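Local atomic coordinates of enoyl-CoA hydratase/carnithine racemase (Magnetospirillum magneticum, PDB entry 4NEK), a protein that belongs to the crotonase family and probably acts on enoyl-CoA thioesters, perhaps moving their double bond as a delta(3)-delta(2)-enoyl-CoA isomerase. Residues E30-L35 with A62-P67; G55-F60 with D181-A186; G106-P111 with P135-S140; H112-Y117 with Q203-M208; A152-M155 with G159-F162. All blocks are in the same frame, centred on the assembly; numbering follows the deposited sequence.

Interaction 1 of 5, residues E30-L35 with A62-P67; sequences EMYAAL and AGNDLP
The phenol ring of Tyr-32 meets Asn-64 at its edge, the amide oxygen OD1 lying in the ring plane beside the hydroxyl corner, 3.2 Å from CE2, while residues 62-67 cover neither face of the ring. The amide plane of Asn-64 is turned 41° from the ring plane. Around the tyrosine side chain pack Leu-27 and, from helix 79-88, Val-79 and Ala-80, apolar company for an aromatic body with one polar end. That end gives a short hydrogen bond, Tyr-32 OH to Asn-64 OD1 at 2.6 Å. The donor arrives at 100° to the C=O bond, well above the carbonyl plane and not on a lone pair. With CG beside its backbone N (chi1 -83°), Asn-64 swings its amide nearer to helix 29-44. A phenylalanine here would keep the ring but would probably leave OD1 without its donor and the amide freer to turn. In crotonase relatives the loop matching Gly-63 and Asn-64 supplies a backbone N-H to the oxyanion hole, so this bond probably helps to place it here. The hydroxyl of a buried tyrosine is thus given to this loop, a polar contact rather than a broad apolar one.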
# COMPACT_ATOMS: atom_id res chain seq x y z
N GLU C 30 -9.97 -9.37 -39.08
CA GLU C 30 -9.06 -10.48 -39.43
C GLU C 30 -8.22 -10.90 -38.25
O GLU C 30 -7.88 -12.07 -38.18
CB GLU C 30 -8.12 -10.22 -40.63
CG GLU C 30 -7.35 -8.92 -40.57
CD GLU C 30 -6.55 -8.61 -41.84
OE1 GLU C 30 -5.62 -9.41 -42.09
OE2 GLU C 30 -6.86 -7.60 -42.58
N MSE C 31 -7.94 -9.97 -37.33
CA MSE C 31 -7.12 -10.30 -36.16
C MSE C 31 -7.94 -11.07 -35.17
O MSE C 31 -7.53 -12.14 -34.74
CB MSE C 31 -6.55 -9.07 -35.53
CG MSE C 31 -5.59 -8.46 -36.51
SE MSE C 31 -4.89 -6.74 -35.83
CE MSE C 31 -3.73 -7.44 -34.39
N TYR C 32 -9.16 -10.61 -34.91
CA TYR C 32 -10.07 -11.38 -34.09
C TYR C 32 -10.22 -12.80 -34.57
O TYR C 32 -10.27 -13.72 -33.78
CB TYR C 32 -11.47 -10.75 -34.03
CG TYR C 32 -11.53 -9.51 -33.19
CD1 TYR C 32 -11.26 -9.57 -31.82
CD2 TYR C 32 -11.84 -8.29 -33.74
CE1 TYR C 32 -11.32 -8.43 -31.04
CE2 TYR C 32 -11.92 -7.15 -32.97
CZ TYR C 32 -11.65 -7.23 -31.62
OH TYR C 32 -11.67 -6.07 -30.87
N ALA C 33 -10.32 -12.97 -35.88
CA ALA C 33 -10.56 -14.30 -36.43
C ALA C 33 -9.32 -15.16 -36.24
O ALA C 33 -9.41 -16.30 -35.84
CB ALA C 33 -10.94 -14.21 -37.91
N ALA C 34 -8.16 -14.62 -36.57
CA ALA C 34 -6.93 -15.35 -36.39
C ALA C 34 -6.70 -15.69 -34.92
O ALA C 34 -6.23 -16.77 -34.63
CB ALA C 34 -5.76 -14.54 -36.92
N LEU C 35 -7.05 -14.79 -34.01
CA LEU C 35 -6.89 -15.04 -32.58
C LEU C 35 -7.82 -16.12 -32.10
O LEU C 35 -7.41 -17.00 -31.38
CB LEU C 35 -7.16 -13.78 -31.77
CG LEU C 35 -6.13 -12.69 -31.95
CD1 LEU C 35 -6.64 -11.35 -31.41
CD2 LEU C 35 -4.85 -13.06 -31.28
N ALA C 62 -4.15 -1.24 -28.63
CA ALA C 62 -4.90 -0.02 -28.51
C ALA C 62 -6.41 -0.21 -28.67
O ALA C 62 -7.11 0.75 -28.83
CB ALA C 62 -4.40 0.97 -29.53
N GLY C 63 -6.91 -1.44 -28.65
CA GLY C 63 -8.31 -1.69 -28.70
C GLY C 63 -8.74 -1.74 -30.12
O GLY C 63 -7.94 -1.93 -31.01
N ASN C 64 -10.04 -1.62 -30.34
CA ASN C 64 -10.52 -1.72 -31.69
C ASN C 64 -10.08 -0.57 -32.54
O ASN C 64 -10.01 0.56 -32.08
CB ASN C 64 -12.02 -1.79 -31.73
CG ASN C 64 -12.49 -3.19 -31.49
OD1 ASN C 64 -12.36 -4.06 -32.36
ND2 ASN C 64 -13.04 -3.43 -30.32
N ASP C 65 -9.78 -0.88 -33.79
CA ASP C 65 -9.54 0.15 -34.77
C ASP C 65 -10.83 0.95 -34.85
O ASP C 65 -11.90 0.39 -35.06
CB ASP C 65 -9.10 -0.50 -36.12
CG ASP C 65 -8.87 0.57 -37.25
OD1 ASP C 65 -9.85 1.24 -37.86
OD2 ASP C 65 -7.64 0.75 -37.48
N LEU C 66 -10.73 2.25 -34.66
CA LEU C 66 -11.95 3.05 -34.48
C LEU C 66 -12.81 3.21 -35.76
O LEU C 66 -14.03 2.97 -35.72
CB LEU C 66 -11.58 4.40 -33.85
CG LEU C 66 -12.75 5.36 -33.72
CD1 LEU C 66 -13.77 4.81 -32.73
CD2 LEU C 66 -12.25 6.75 -33.33
N PRO C 67 -12.19 3.56 -36.90
CA PRO C 67 -12.93 3.59 -38.16
C PRO C 67 -13.64 2.28 -38.42
O PRO C 67 -14.83 2.26 -38.72
CB PRO C 67 -11.85 3.78 -39.20
CG PRO C 67 -10.77 4.53 -38.48
CD PRO C 67 -10.82 4.10 -37.05

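Interaction 2 of 5, residues G55-F60 with D181-A186; sequences GSQTDF and DLEETA
Gln-57 and Glu-183 approach each other at about a right angle, with amide and carboxylate planes 69° apart, so the two flat ends meet crosswise rather than stacking. The glutamine chain bends at chi2, so that its end comes nearer the helix, whereas Glu-183, with CG beside its backbone N (chi1 -68°), stretches out to present OE2. That oxygen is the focus of the contact. A water donates to it at 2.6 Å from Glu-183 OE2 and also to the loop backbone, 2.9 Å from Ser-56 O. Arg-17 makes a salt bridge with the same carboxylate oxygen and a hydrogen bond to Gly-55 O; an acid suits this place, since its charge answers that of Arg-17.

The loop holds its own shape. Ser-56 OG accepts from Thr-58 N at 2.9 Å, an ST turn, and from Asp-59 N at 2.8 Å, completing an ST motif. Gly-55 fits because a CB there would run into Asp-59 O. On the helix, Thr-185 OG1 returns to Asp-181 O at 2.6 Å, from the opposite face of that carbonyl to Thr-185 N.

The loop follows strand 50-54, and helix 179-194 lies against the sheet of the crotonase fold: Leu-182 and Ala-186 rest on Ala-97 of strand 94-98, Ala-186 also on Leu-52, and Glu-183 on Leu-54.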
# COMPACT_ATOMS: atom_id res chain seq x y z
N GLY C 55 1.96 -8.79 -27.25
CA GLY C 55 1.79 -7.77 -28.26
C GLY C 55 3.08 -7.45 -28.98
O GLY C 55 3.94 -8.31 -29.19
N SER C 56 3.20 -6.19 -29.38
CA SER C 56 4.37 -5.72 -30.10
C SER C 56 5.45 -5.46 -29.07
O SER C 56 5.26 -5.73 -27.87
CB SER C 56 4.04 -4.47 -30.88
OG SER C 56 4.05 -3.30 -30.05
N GLN C 57 6.56 -4.90 -29.52
CA GLN C 57 7.62 -4.53 -28.60
C GLN C 57 7.28 -3.26 -27.88
O GLN C 57 7.97 -2.90 -26.95
CB GLN C 57 8.97 -4.41 -29.33
CG GLN C 57 9.56 -5.73 -29.81
CD GLN C 57 9.36 -6.89 -28.81
OE1 GLN C 57 8.54 -7.79 -29.04
NE2 GLN C 57 10.07 -6.86 -27.70
N THR C 58 6.23 -2.56 -28.29
CA THR C 58 5.87 -1.32 -27.58
C THR C 58 4.44 -1.25 -27.07
O THR C 58 4.14 -0.35 -26.31
CB THR C 58 6.04 -0.09 -28.47
OG1 THR C 58 5.18 -0.23 -29.60
CG2 THR C 58 7.48 0.03 -28.93
N ASP C 59 3.55 -2.14 -27.50
CA ASP C 59 2.16 -2.05 -27.14
C ASP C 59 1.48 -3.39 -27.10
O ASP C 59 1.88 -4.30 -27.76
CB ASP C 59 1.39 -1.20 -28.14
CG ASP C 59 1.84 0.25 -28.15
OD1 ASP C 59 1.40 1.03 -27.25
OD2 ASP C 59 2.62 0.62 -29.07
N PHE C 60 0.47 -3.50 -26.26
CA PHE C 60 -0.30 -4.70 -26.19
C PHE C 60 -1.43 -4.58 -27.22
O PHE C 60 -1.47 -5.33 -28.18
CB PHE C 60 -0.83 -4.91 -24.76
CG PHE C 60 -1.55 -6.22 -24.56
CD1 PHE C 60 -0.90 -7.39 -24.69
CD2 PHE C 60 -2.91 -6.24 -24.24
CE1 PHE C 60 -1.57 -8.59 -24.50
CE2 PHE C 60 -3.59 -7.43 -24.05
CZ PHE C 60 -2.91 -8.61 -24.20
N ASP C 181 12.66 -7.42 -19.74
CA ASP C 181 12.51 -8.76 -19.17
C ASP C 181 11.08 -9.27 -19.18
O ASP C 181 10.78 -10.36 -18.66
CB ASP C 181 12.97 -8.76 -17.72
CG ASP C 181 14.48 -8.45 -17.57
OD1 ASP C 181 15.25 -8.76 -18.50
OD2 ASP C 181 14.87 -7.88 -16.52
N LEU C 182 10.18 -8.50 -19.77
CA LEU C 182 8.78 -8.79 -19.63
C LEU C 182 8.40 -10.12 -20.28
O LEU C 182 7.78 -10.97 -19.63
CB LEU C 182 7.97 -7.64 -20.20
CG LEU C 182 6.47 -7.89 -20.35
CD1 LEU C 182 5.78 -7.98 -19.01
CD2 LEU C 182 5.82 -6.77 -21.17
N GLU C 183 8.79 -10.30 -21.53
CA GLU C 183 8.43 -11.50 -22.27
C GLU C 183 9.07 -12.75 -21.69
O GLU C 183 8.43 -13.80 -21.55
CB GLU C 183 8.78 -11.36 -23.74
CG GLU C 183 7.92 -10.32 -24.46
CD GLU C 183 8.00 -10.36 -26.01
OE1 GLU C 183 8.56 -11.35 -26.56
OE2 GLU C 183 7.47 -9.42 -26.68
N GLU C 184 10.32 -12.61 -21.26
CA GLU C 184 11.01 -13.72 -20.64
C GLU C 184 10.32 -14.17 -19.37
O GLU C 184 10.18 -15.34 -19.07
CB GLU C 184 12.37 -13.26 -20.22
CG GLU C 184 13.36 -14.39 -20.16
CD GLU C 184 14.81 -13.96 -19.89
OE1 GLU C 184 15.12 -12.74 -19.90
OE2 GLU C 184 15.67 -14.87 -19.69
N THR C 185 9.90 -13.19 -18.58
CA THR C 185 9.28 -13.48 -17.30
C THR C 185 7.91 -14.11 -17.50
O THR C 185 7.53 -15.02 -16.78
CB THR C 185 9.11 -12.18 -16.51
OG1 THR C 185 10.39 -11.58 -16.35
CG2 THR C 185 8.56 -12.44 -15.15
N ALA C 186 7.13 -13.56 -18.44
CA ALA C 186 5.85 -14.12 -18.71
C ALA C 186 6.01 -15.53 -19.25
O ALA C 186 5.23 -16.42 -18.91
CB ALA C 186 5.09 -13.26 -19.69
O HOH W 1 6.04 -7.47 -25.73

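Interaction 3 of 5, residues G106-P111 with P135-S140; sequences GSTLLP and PEAGSS
Thr-108 fits its side chain against Ala-137 and Ser-139 in a type I' beta turn, Glu-136 to Ser-139, that leads into helix 139-147 of the crotonase fold. One residue earlier, Ser-107 hydrogen-bonds through OG to Ala-102 O. In Thr-108 itself OG1 sits between the backbone N and the carbonyl carbon (chi1 57°), dividing the two branches between two partners. OG1 lies 3.4 Å from Ala-137 CB and makes a weak hydrogen bond back to Gly-104 O; the methyl CG2 packs 3.7 Å from Ser-139 CB, so a residue with one polar and one apolar arm suits the site. The poorly ordered side chain of Glu-136 crosses that of Thr-108 at about a right angle, OE2 coming 3.5 Å from Thr-108 OG1. A water joins the two backbones, donating to Thr-108 O at 2.7 Å and to Ala-137 O at 2.9 Å. Leu-109 points away from the turn and packs on Phe-83 and Val-87; Pro-111 lies on Thr-142 and Met-143.

In crotonase relatives the start of the matching helix helps form the oxyanion hole, a region this packing probably steadies. Positive phi at both central residues of the turn suits Gly-138, whose N hydrogen-bonds to Glu-222 of a neighbouring subunit, and Ala-137 takes it with CB on Thr-108. Ser-139 grips Glu-136 O twice, through its backbone N and through OG, which arrives in the carbonyl plane at 2.7 Å.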
# COMPACT_ATOMS: atom_id res chain seq x y z
N GLY C 106 -8.05 -4.50 -25.02
CA GLY C 106 -6.74 -4.67 -24.46
C GLY C 106 -6.75 -4.72 -22.94
O GLY C 106 -5.92 -5.40 -22.36
N SER C 107 -7.67 -4.02 -22.30
CA SER C 107 -7.85 -4.14 -20.87
C SER C 107 -8.89 -5.18 -20.47
O SER C 107 -8.68 -5.91 -19.49
CB SER C 107 -8.26 -2.79 -20.25
OG SER C 107 -7.11 -2.00 -20.00
N THR C 108 -10.02 -5.24 -21.17
CA THR C 108 -11.19 -5.99 -20.66
C THR C 108 -11.04 -7.47 -20.88
O THR C 108 -11.77 -8.27 -20.31
CB THR C 108 -12.50 -5.56 -21.33
OG1 THR C 108 -12.37 -5.74 -22.74
CG2 THR C 108 -12.80 -4.10 -21.03
N LEU C 109 -10.05 -7.82 -21.67
CA LEU C 109 -9.63 -9.19 -21.80
C LEU C 109 -8.87 -9.75 -20.58
O LEU C 109 -8.88 -10.96 -20.30
CB LEU C 109 -8.68 -9.23 -22.97
CG LEU C 109 -8.23 -10.61 -23.36
CD1 LEU C 109 -9.41 -11.34 -23.97
CD2 LEU C 109 -7.04 -10.53 -24.31
N LEU C 110 -8.19 -8.89 -19.86
CA LEU C 110 -7.25 -9.37 -18.87
C LEU C 110 -7.89 -10.12 -17.73
O LEU C 110 -7.25 -11.01 -17.12
CB LEU C 110 -6.45 -8.20 -18.34
CG LEU C 110 -5.66 -7.49 -19.44
CD1 LEU C 110 -4.91 -6.30 -18.86
CD2 LEU C 110 -4.71 -8.40 -20.16
N PRO C 111 -9.13 -9.78 -17.38
CA PRO C 111 -9.76 -10.55 -16.28
C PRO C 111 -10.02 -12.02 -16.62
O PRO C 111 -10.20 -12.82 -15.73
CB PRO C 111 -11.06 -9.85 -16.06
CG PRO C 111 -10.78 -8.43 -16.47
CD PRO C 111 -9.83 -8.53 -17.62
N PRO C 135 -19.48 -1.11 -21.84
CA PRO C 135 -18.40 -2.05 -21.77
C PRO C 135 -18.81 -3.44 -22.20
O PRO C 135 -19.93 -3.90 -21.98
CB PRO C 135 -18.07 -2.07 -20.28
CG PRO C 135 -18.69 -0.86 -19.71
CD PRO C 135 -19.92 -0.67 -20.51
N GLU C 136 -17.79 -4.13 -22.65
CA GLU C 136 -17.89 -5.40 -23.27
C GLU C 136 -17.00 -6.38 -22.48
O GLU C 136 -16.37 -6.03 -21.44
CB GLU C 136 -17.27 -5.25 -24.65
CG GLU C 136 -15.73 -5.21 -24.57
CD GLU C 136 -15.02 -4.58 -25.76
OE1 GLU C 136 -15.69 -4.17 -26.74
OE2 GLU C 136 -13.76 -4.51 -25.71
N ALA C 137 -16.95 -7.60 -23.00
CA ALA C 137 -16.12 -8.64 -22.48
C ALA C 137 -16.33 -9.00 -21.01
O ALA C 137 -15.42 -9.55 -20.36
CB ALA C 137 -14.65 -8.32 -22.77
N GLY C 138 -17.50 -8.68 -20.48
CA GLY C 138 -17.85 -8.99 -19.08
C GLY C 138 -17.33 -7.99 -18.07
O GLY C 138 -17.40 -8.24 -16.87
N SER C 139 -16.76 -6.87 -18.54
CA SER C 139 -16.11 -5.93 -17.65
C SER C 139 -17.10 -5.31 -16.69
O SER C 139 -16.69 -4.93 -15.57
CB SER C 139 -15.35 -4.87 -18.43
OG SER C 139 -16.18 -4.30 -19.39
N SER C 140 -18.37 -5.17 -17.09
CA SER C 140 -19.41 -4.66 -16.18
C SER C 140 -19.56 -5.55 -14.95
O SER C 140 -20.05 -5.11 -13.93
CB SER C 140 -20.76 -4.56 -16.88
OG SER C 140 -21.32 -5.87 -17.16
O HOH W 2 -13.68 -8.45 -18.38

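Interaction 4 of 5, residues H112-Y117 with Q203-M208; sequences HCDLVY and QIKALM
Asp-114 and Lys-205 form a buried salt bridge, Lys-205 NZ donating to Asp-114 OD2 at 2.8 Å on the syn lone pair, the side of the other oxygen. The two side chains cross at about a right angle, and the lysine methylenes also press on the carboxylate: CD and CE of Lys-205 each come 3.4 Å from Asp-114 OD1. Lysine suits the place because a long chain is needed to reach from the helix, and here it is fully extended, CG anti to the backbone N (chi1 174°) and every later torsion near 180°.

Further partners hold the two charged groups. Asp-114 OD2 also accepts from Val-94 N, and OD1 is hydrogen-bonded by His-149 of a neighbouring subunit. Lys-205 NZ donates to Lys-92 O, with a weak bond to Ala-90 O. The aspartate lies just before strand 115-118, whereas the lysine comes from helix 198-208, so the pair ties the central sheet of the crotonase fold to its C-terminal helices.

With both carboxylate oxygens engaged and the ammonium shared between an acid and backbone carbonyls, the cost of burying the charges is probably offset by these bonds. Each charge would probably help to keep the other ionised, in a setting that also reaches the subunit interface.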
# COMPACT_ATOMS: atom_id res chain seq x y z
N HIS C 112 -9.97 -12.37 -17.90
CA HIS C 112 -10.06 -13.76 -18.30
C HIS C 112 -8.71 -14.45 -18.36
O HIS C 112 -8.67 -15.64 -18.59
CB HIS C 112 -10.74 -13.84 -19.66
CG HIS C 112 -12.03 -13.11 -19.70
ND1 HIS C 112 -13.14 -13.55 -19.02
CD2 HIS C 112 -12.37 -11.93 -20.27
CE1 HIS C 112 -14.12 -12.67 -19.18
NE2 HIS C 112 -13.68 -11.69 -19.94
N CYS C 113 -7.62 -13.74 -18.14
CA CYS C 113 -6.34 -14.37 -18.06
C CYS C 113 -6.08 -14.92 -16.66
O CYS C 113 -6.67 -14.46 -15.69
CB CYS C 113 -5.26 -13.41 -18.50
SG CYS C 113 -5.51 -12.93 -20.23
N ASP C 114 -5.20 -15.92 -16.56
CA ASP C 114 -4.88 -16.54 -15.31
C ASP C 114 -3.72 -15.83 -14.68
O ASP C 114 -3.71 -15.66 -13.46
CB ASP C 114 -4.59 -17.98 -15.54
CG ASP C 114 -5.80 -18.71 -16.12
OD1 ASP C 114 -6.80 -18.89 -15.38
OD2 ASP C 114 -5.78 -19.07 -17.32
N LEU C 115 -2.78 -15.37 -15.50
CA LEU C 115 -1.71 -14.52 -15.02
C LEU C 115 -1.42 -13.44 -16.01
O LEU C 115 -1.42 -13.68 -17.20
CB LEU C 115 -0.41 -15.32 -14.88
CG LEU C 115 -0.39 -16.49 -13.91
CD1 LEU C 115 0.90 -17.29 -14.07
CD2 LEU C 115 -0.54 -16.05 -12.48
N VAL C 116 -1.06 -12.27 -15.52
CA VAL C 116 -0.78 -11.12 -16.34
C VAL C 116 0.35 -10.29 -15.76
O VAL C 116 0.36 -9.99 -14.58
CB VAL C 116 -1.99 -10.21 -16.36
CG1 VAL C 116 -1.72 -9.02 -17.25
CG2 VAL C 116 -3.22 -10.94 -16.84
N TYR C 117 1.33 -9.96 -16.58
CA TYR C 117 2.47 -9.12 -16.16
C TYR C 117 2.44 -7.94 -17.08
O TYR C 117 2.11 -8.08 -18.24
CB TYR C 117 3.82 -9.85 -16.29
CG TYR C 117 3.81 -11.05 -15.44
CD1 TYR C 117 4.16 -11.00 -14.09
CD2 TYR C 117 3.30 -12.26 -15.95
CE1 TYR C 117 4.04 -12.12 -13.27
CE2 TYR C 117 3.19 -13.40 -15.15
CZ TYR C 117 3.56 -13.33 -13.82
OH TYR C 117 3.47 -14.49 -13.09
N GLN C 203 -8.62 -28.75 -14.04
CA GLN C 203 -9.72 -28.89 -13.09
C GLN C 203 -9.68 -27.78 -12.07
O GLN C 203 -10.72 -27.26 -11.64
CB GLN C 203 -9.59 -30.20 -12.35
CG GLN C 203 -9.81 -31.44 -13.20
CD GLN C 203 -11.22 -31.46 -13.76
OE1 GLN C 203 -12.19 -31.29 -13.03
NE2 GLN C 203 -11.32 -31.63 -15.07
N ILE C 204 -8.48 -27.40 -11.66
CA ILE C 204 -8.34 -26.32 -10.71
C ILE C 204 -8.87 -25.04 -11.32
O ILE C 204 -9.61 -24.29 -10.67
CB ILE C 204 -6.89 -26.16 -10.29
CG1 ILE C 204 -6.53 -27.36 -9.38
CG2 ILE C 204 -6.68 -24.88 -9.50
CD1 ILE C 204 -5.08 -27.38 -8.94
N LYS C 205 -8.49 -24.78 -12.56
CA LYS C 205 -8.93 -23.55 -13.21
C LYS C 205 -10.44 -23.55 -13.33
O LYS C 205 -11.09 -22.54 -13.06
CB LYS C 205 -8.28 -23.37 -14.57
CG LYS C 205 -8.81 -22.18 -15.32
CD LYS C 205 -7.98 -21.86 -16.53
CE LYS C 205 -8.77 -20.88 -17.36
NZ LYS C 205 -7.98 -20.33 -18.48
N ALA C 206 -11.02 -24.70 -13.70
CA ALA C 206 -12.47 -24.78 -13.88
C ALA C 206 -13.20 -24.56 -12.56
O ALA C 206 -14.19 -23.84 -12.50
CB ALA C 206 -12.87 -26.10 -14.48
N LEU C 207 -12.69 -25.12 -11.49
CA LEU C 207 -13.28 -24.83 -10.17
C LEU C 207 -13.17 -23.35 -9.78
O LEU C 207 -14.15 -22.73 -9.37
CB LEU C 207 -12.60 -25.66 -9.09
CG LEU C 207 -12.99 -27.13 -9.09
CD1 LEU C 207 -12.01 -27.92 -8.24
CD2 LEU C 207 -14.42 -27.33 -8.60
N MSE C 208 -12.00 -22.77 -10.01
CA MSE C 208 -11.81 -21.36 -9.69
C MSE C 208 -12.80 -20.51 -10.41
O MSE C 208 -13.23 -19.51 -9.88
CB MSE C 208 -10.41 -20.89 -10.06
CG MSE C 208 -9.42 -21.41 -9.02
SE MSE C 208 -7.62 -20.94 -9.60
CE MSE C 208 -7.59 -19.03 -9.15

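Interaction 5 of 5, residues A152-M155 with G159-F162; sequences AAEM and GEPF
Two acidic side chains, Glu-154 and Glu-160, face each other with their OE1 atoms just 4.2 Å apart. They sit at the C-terminal end of helix 149-156 in the crotonase fold, where a Met-aromatic contact also joins the helix to the following loop. A water lies between the acids, donating to Glu-154 OE1 at 3.0 Å and to Glu-160 OE1, and the carboxylate planes are 77° apart. Outside partners probably ease the repulsion: Arg-151 forms a salt bridge with Glu-154 OE2, and Lys-192 of a neighbouring subunit does so with Glu-160 OE2.

Gly-159 leaves helical angles with positive phi, a conformation that favours glycine. The chain then turns back, and Glu-160 N gives Glu-154 O a nearly straight hydrogen bond of 3.0 Å in the carbonyl plane. Beside it, Gly-159 CA makes a CA-H...O contact of 3.2 Å with Met-155 O.

Next to the polar groups is the Met-aromatic contact, with selenium of the introduced selenomethionine in place of sulfur. The SE of Met-155 sits obliquely to the Phe-162 ring, 4.4 Å from its centroid. CG lies 3.7 Å from Phe-162 CE1, and the bend at chi3 brings CE to the same atom; the ring plane runs nearly parallel to that of Phe-124. Flexible methionine suits such moulding. With an alanine at Phe-162 the end of Met-155 would probably lose its aromatic partner and a gap would open between helix and loop.

A second water joins the backbones, donating to Met-155 O at 2.7 Å and to Glu-160 O at 2.7 Å.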
# COMPACT_ATOMS: atom_id res chain seq x y z
N ALA C 152 -14.22 1.03 -9.84
CA ALA C 152 -14.64 0.63 -11.17
C ALA C 152 -15.42 1.72 -11.87
O ALA C 152 -15.37 1.83 -13.06
CB ALA C 152 -15.48 -0.64 -11.12
N ALA C 153 -16.15 2.53 -11.13
CA ALA C 153 -16.83 3.67 -11.74
C ALA C 153 -15.86 4.71 -12.30
O ALA C 153 -16.19 5.33 -13.28
CB ALA C 153 -17.76 4.36 -10.75
N GLU C 154 -14.68 4.92 -11.69
CA GLU C 154 -13.68 5.76 -12.34
C GLU C 154 -13.32 5.23 -13.74
O GLU C 154 -13.11 5.99 -14.68
CB GLU C 154 -12.39 5.84 -11.55
CG GLU C 154 -12.46 6.66 -10.28
CD GLU C 154 -11.13 6.70 -9.52
OE1 GLU C 154 -10.05 6.90 -10.12
OE2 GLU C 154 -11.15 6.54 -8.28
N MSE C 155 -13.27 3.92 -13.86
CA MSE C 155 -12.85 3.31 -15.11
C MSE C 155 -13.93 3.32 -16.13
O MSE C 155 -13.70 3.69 -17.27
CB MSE C 155 -12.45 1.86 -14.89
CG MSE C 155 -11.34 1.67 -13.85
SE MSE C 155 -11.13 -0.22 -13.31
CE MSE C 155 -11.43 -1.13 -14.97
N GLY C 159 -14.75 6.98 -17.31
CA GLY C 159 -13.98 6.63 -18.50
C GLY C 159 -12.52 7.07 -18.43
O GLY C 159 -11.94 7.45 -19.42
N GLU C 160 -11.95 7.01 -17.25
CA GLU C 160 -10.60 7.47 -17.03
C GLU C 160 -9.55 6.38 -17.12
O GLU C 160 -9.75 5.27 -16.63
CB GLU C 160 -10.49 8.13 -15.67
CG GLU C 160 -11.11 9.52 -15.67
CD GLU C 160 -11.08 10.18 -14.29
OE1 GLU C 160 -10.62 9.52 -13.31
OE2 GLU C 160 -11.52 11.35 -14.20
N PRO C 161 -8.42 6.69 -17.75
CA PRO C 161 -7.36 5.72 -17.86
C PRO C 161 -6.68 5.54 -16.54
O PRO C 161 -6.80 6.39 -15.68
CB PRO C 161 -6.40 6.35 -18.86
CG PRO C 161 -6.64 7.78 -18.79
CD PRO C 161 -8.10 7.92 -18.49
N PHE C 162 -6.01 4.42 -16.34
CA PHE C 162 -5.31 4.18 -15.10
C PHE C 162 -4.06 3.40 -15.39
O PHE C 162 -3.87 2.98 -16.53
CB PHE C 162 -6.21 3.44 -14.08
CG PHE C 162 -6.71 2.10 -14.55
CD1 PHE C 162 -7.85 2.01 -15.36
CD2 PHE C 162 -6.04 0.95 -14.19
CE1 PHE C 162 -8.31 0.76 -15.80
CE2 PHE C 162 -6.48 -0.29 -14.64
CZ PHE C 162 -7.62 -0.38 -15.44
O HOH W 3 -8.80 7.94 -12.67
O HOH W 4 -11.09 3.40 -18.08

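Along the chain, interaction 1 closes before interactions 3, 4 and 5 open, while interaction 2 spans 55 to 186 and encloses 3 and 5. Interactions 2 and 4 join the ends of strands 50-54 and 115-118 of the central mixed sheet to helices 179-194 and 198-208, and touch where Leu-182 CD1 packs 3.7 Å from Tyr-117 O. Interaction 3, whose centre is about 15 Å from those of 1 and 4, meets interaction 2 through Phe-60 and interaction 4 through His-112. Interaction 5, about 13 Å from interaction 3 between centres, follows it from helix 139-147 to 149-156. Interactions 2 to 5 all reach neighbouring subunits, so the same regions serve both the fold and the six-chain assembly.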